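Local atomic coordinates of SusD superfamily protein (Bacteroides fragilis NCTC 9343, PDB entry 3NQP), a protein that probably binds glycans at the outer membrane, as a SusD-family protein of a gut Bacteroides species. Residues 307-312 with 369-374. Numbering follows the deposited sequence.
Sequences LDIQNT and GARVYC. With EDO (1,2-ethanediol), chain I.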
ATOM      1  N   LEU A 307      24.242   6.744   1.705  1.00 11.15           N
ATOM      2  CA  LEU A 307      23.361   5.693   2.266  1.00 14.29           C
ATOM      3  C   LEU A 307      24.046   4.371   2.537  1.00 15.58           C
ATOM      4  O   LEU A 307      23.461   3.507   3.170  1.00 16.21           O
ATOM      5  CB  LEU A 307      22.161   5.445   1.375  1.00 11.16           C
ATOM      6  CG  LEU A 307      21.214   6.644   1.275  1.00 17.26           C
ATOM      7  CD1 LEU A 307      19.968   6.249   0.484  1.00  9.32           C
ATOM      8  CD2 LEU A 307      20.820   7.278   2.631  1.00 14.44           C
ATOM      9  N   ASP A 308      25.299   4.221   2.098  0.80 16.29           N
ATOM     10  CA  ASP A 308      25.981   2.927   2.166  0.80 16.20           C
ATOM     11  C   ASP A 308      25.175   1.860   1.418  0.80 14.44           C
ATOM     12  O   ASP A 308      24.712   0.846   1.970  0.80 13.96           O
ATOM     13  CB  ASP A 308      26.279   2.504   3.611  0.80 16.61           C
ATOM     14  CG  ASP A 308      27.357   1.409   3.692  0.80 19.92           C
ATOM     15  OD1 ASP A 308      27.921   0.977   2.658  0.80 15.05           O
ATOM     16  OD2 ASP A 308      27.635   0.973   4.814  0.80 18.93           O
ATOM     17  N   ILE A 309      25.047   2.091   0.129  1.00 12.03           N
ATOM     18  CA  ILE A 309      24.416   1.113  -0.733  1.00 11.07           C
ATOM     19  C   ILE A 309      25.396   0.593  -1.809  1.00 11.93           C
ATOM     20  O   ILE A 309      25.018  -0.249  -2.601  1.00 10.51           O
ATOM     21  CB  ILE A 309      23.146   1.691  -1.389  1.00 11.03           C
ATOM     22  CG1 ILE A 309      23.508   2.842  -2.279  1.00  7.26           C
ATOM     23  CG2 ILE A 309      22.055   2.079  -0.306  1.00  7.61           C
ATOM     24  CD1 ILE A 309      22.416   3.332  -3.304  1.00  9.41           C
ATOM     25  N   GLN A 310      26.654   1.036  -1.775  1.00 11.42           N
ATOM     26  CA  GLN A 310      27.653   0.640  -2.769  1.00 13.10           C
ATOM     27  C   GLN A 310      27.049   0.800  -4.169  1.00 14.15           C
ATOM     28  O   GLN A 310      26.380   1.803  -4.413  1.00 11.89           O
ATOM     29  CB  GLN A 310      28.139  -0.777  -2.512  1.00 16.95           C
ATOM     30  CG  GLN A 310      28.533  -1.079  -1.087  1.00 12.63           C
ATOM     31  CD  GLN A 310      27.398  -1.597  -0.274  1.00 13.60           C
ATOM     32  OE1 GLN A 310      26.670  -2.507  -0.704  1.00 15.20           O
ATOM     33  NE2 GLN A 310      27.201  -1.007   0.926  1.00 11.32           N
ATOM     34  N   ASN A 311      27.276  -0.143  -5.083  1.00 10.19           N
ATOM     35  CA  ASN A 311      26.720  -0.039  -6.406  1.00  8.01           C
ATOM     36  C   ASN A 311      25.428  -0.813  -6.611  1.00  9.23           C
ATOM     37  O   ASN A 311      25.147  -1.230  -7.737  1.00 13.87           O
ATOM     38  CB  ASN A 311      27.717  -0.441  -7.508  1.00  8.86           C
ATOM     39  CG  ASN A 311      27.323   0.137  -8.863  1.00 15.33           C
ATOM     40  OD1 ASN A 311      26.665   1.201  -8.930  1.00 12.49           O
ATOM     41  ND2 ASN A 311      27.664  -0.564  -9.931  1.00 13.16           N
ATOM     42  N   THR A 312      24.628  -0.949  -5.565  1.00 10.29           N
ATOM     43  CA  THR A 312      23.432  -1.763  -5.614  1.00 10.28           C
ATOM     44  C   THR A 312      22.199  -1.001  -6.074  1.00 12.74           C
ATOM     45  O   THR A 312      21.120  -1.615  -6.228  1.00 13.43           O
ATOM     46  CB  THR A 312      23.135  -2.402  -4.218  1.00 13.02           C
ATOM     47  OG1 THR A 312      22.847  -1.369  -3.267  1.00 11.65           O
ATOM     48  CG2 THR A 312      24.315  -3.218  -3.707  1.00 13.44           C
ATOM     49  N   GLY A 369      29.810  -6.399   4.120  1.00 19.57           N
ATOM     50  CA  GLY A 369      29.789  -5.024   3.601  1.00 19.61           C
ATOM     51  C   GLY A 369      28.862  -4.816   2.399  1.00 18.09           C
ATOM     52  O   GLY A 369      28.916  -3.767   1.756  1.00 18.04           O
ATOM     53  N   ALA A 370      27.987  -5.780   2.105  1.00 15.05           N
ATOM     54  CA  ALA A 370      27.022  -5.602   1.032  1.00 14.65           C
ATOM     55  C   ALA A 370      25.621  -5.184   1.522  1.00 15.97           C
ATOM     56  O   ALA A 370      25.075  -5.776   2.441  1.00 14.33           O
ATOM     57  CB  ALA A 370      26.914  -6.891   0.184  1.00 15.97           C
ATOM     58  N   ARG A 371      25.059  -4.178   0.865  1.00 13.51           N
ATOM     59  CA  ARG A 371      23.708  -3.743   1.078  1.00 13.35           C
ATOM     60  C   ARG A 371      22.765  -4.857   0.615  1.00 14.64           C
ATOM     61  O   ARG A 371      22.901  -5.363  -0.493  1.00 13.22           O
ATOM     62  CB  ARG A 371      23.460  -2.452   0.290  1.00 15.67           C
ATOM     63  CG  ARG A 371      21.972  -1.982   0.168  1.00 13.98           C
ATOM     64  CD  ARG A 371      21.346  -1.672   1.519  1.00 13.91           C
ATOM     65  NE  ARG A 371      22.071  -0.639   2.241  1.00 13.38           N
ATOM     66  CZ  ARG A 371      21.718  -0.206   3.444  1.00 16.47           C
ATOM     67  NH1 ARG A 371      20.667  -0.733   4.051  1.00 11.39           N
ATOM     68  NH2 ARG A 371      22.427   0.735   4.046  1.00 15.68           N
ATOM     69  N   VAL A 372      21.858  -5.253   1.494  1.00 14.14           N
ATOM     70  CA  VAL A 372      20.831  -6.234   1.185  1.00 14.33           C
ATOM     71  C   VAL A 372      19.449  -5.626   1.366  1.00 13.42           C
ATOM     72  O   VAL A 372      19.091  -5.211   2.449  1.00 12.03           O
ATOM     73  CB  VAL A 372      20.980  -7.493   2.080  1.00 18.31           C
ATOM     74  CG1 VAL A 372      19.915  -8.531   1.736  1.00  9.03           C
ATOM     75  CG2 VAL A 372      22.374  -8.154   1.927  1.00 13.55           C
ATOM     76  N   TYR A 373      18.668  -5.550   0.299  1.00 13.65           N
ATOM     77  CA  TYR A 373      17.323  -4.939   0.380  1.00 12.05           C
ATOM     78  C   TYR A 373      16.280  -5.955   0.896  1.00 11.75           C
ATOM     79  O   TYR A 373      15.425  -6.400   0.154  1.00 10.98           O
ATOM     80  CB  TYR A 373      16.910  -4.361  -0.964  1.00 10.48           C
ATOM     81  CG  TYR A 373      17.838  -3.243  -1.404  1.00 13.29           C
ATOM     82  CD1 TYR A 373      17.783  -1.988  -0.811  1.00 11.39           C
ATOM     83  CD2 TYR A 373      18.786  -3.451  -2.378  1.00 11.10           C
ATOM     84  CE1 TYR A 373      18.648  -0.954  -1.221  1.00 14.11           C
ATOM     85  CE2 TYR A 373      19.645  -2.450  -2.775  1.00 14.63           C
ATOM     86  CZ  TYR A 373      19.574  -1.195  -2.186  1.00  8.68           C
ATOM     87  OH  TYR A 373      20.424  -0.192  -2.591  1.00 12.01           O
ATOM     88  N   CYS A 374      16.393  -6.316   2.178  1.00 10.01           N
ATOM     89  CA  CYS A 374      15.491  -7.256   2.812  1.00 10.56           C
ATOM     90  C   CYS A 374      14.539  -6.587   3.786  1.00 10.96           C
ATOM     91  O   CYS A 374      14.069  -7.221   4.725  1.00 13.23           O
ATOM     92  CB  CYS A 374      16.290  -8.389   3.483  1.00 12.26           C
ATOM     93  SG  CYS A 374      17.373  -7.839   4.814  1.00 15.92           S
TER
HETATM   94  C1  EDO I1009      19.290   1.400   6.040  1.00 33.26           C
HETATM   95  O1  EDO I1009      18.967   2.816   6.119  1.00 41.71           O
HETATM   96  C2  EDO I1009      20.146   0.876   7.200  1.00 41.72           C
HETATM   97  O2  EDO I1009      21.537   1.210   6.989  1.00 42.49           O
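Arg371 leaves its strand with CG anti to the backbone N (chi1 168°). Its chain then bends at chi2 and chi3, and this brings the edge of the guanidinium to the carbonyl oxygen of Asp308, with Leu307 O close by. Gln310 bends at chi2 (90°), which carries its amide across to the backbone of Arg371.

The guanidinium grips Asp308 O side-on with two nitrogens. Arg371 NE lies 3.0 Å from Asp308 O, and NH2 of Arg371 reaches the same oxygen at 3.1 Å. Both come from one face of the carbonyl, while the oxygen stays close to the guanidinium plane. NH2 adds a weak bond to Leu307 O. It also donates a nearly straight bond to O2 of an ethanediol, probably from the crystallisation liquor. NH1 is bonded to Ile362 O. Together with the grip on Asp308 O, this bond limits the rotation of the guanidinium.

Gln310 OE1 accepts a hydrogen bond from the backbone N of Arg371 at 2.8 Å, nearly straight (165°). This fixes one end of the amide, almost parallel to the guanidinium. At the other end, Gln310 NE2 donates to Asp308 OD1 in only one of two Asp308 conformers, so that hold is less certain.

Arg371 CG lies over one face of the Tyr373 ring, toward its rim. Tyr373 OH donates to Thr312 OG1 at 2.8 Å and packs against Ile309 CB at 3.5 Å. Thr312 OG1 also sits unusually close to Ile309 O, and that bond is doubtful. Ile309 O accepts the turn hydrogen bond from Thr312 N.

Asp305 bonds to the N atoms of Ile309 and Gln310. The contact joins a loop to the short antiparallel pair 364-365 and 371-372 within the SusD family region. The loop's Ile309-Thr312 segment is a type II' beta turn, and Tyr373 centres an inverse gamma turn.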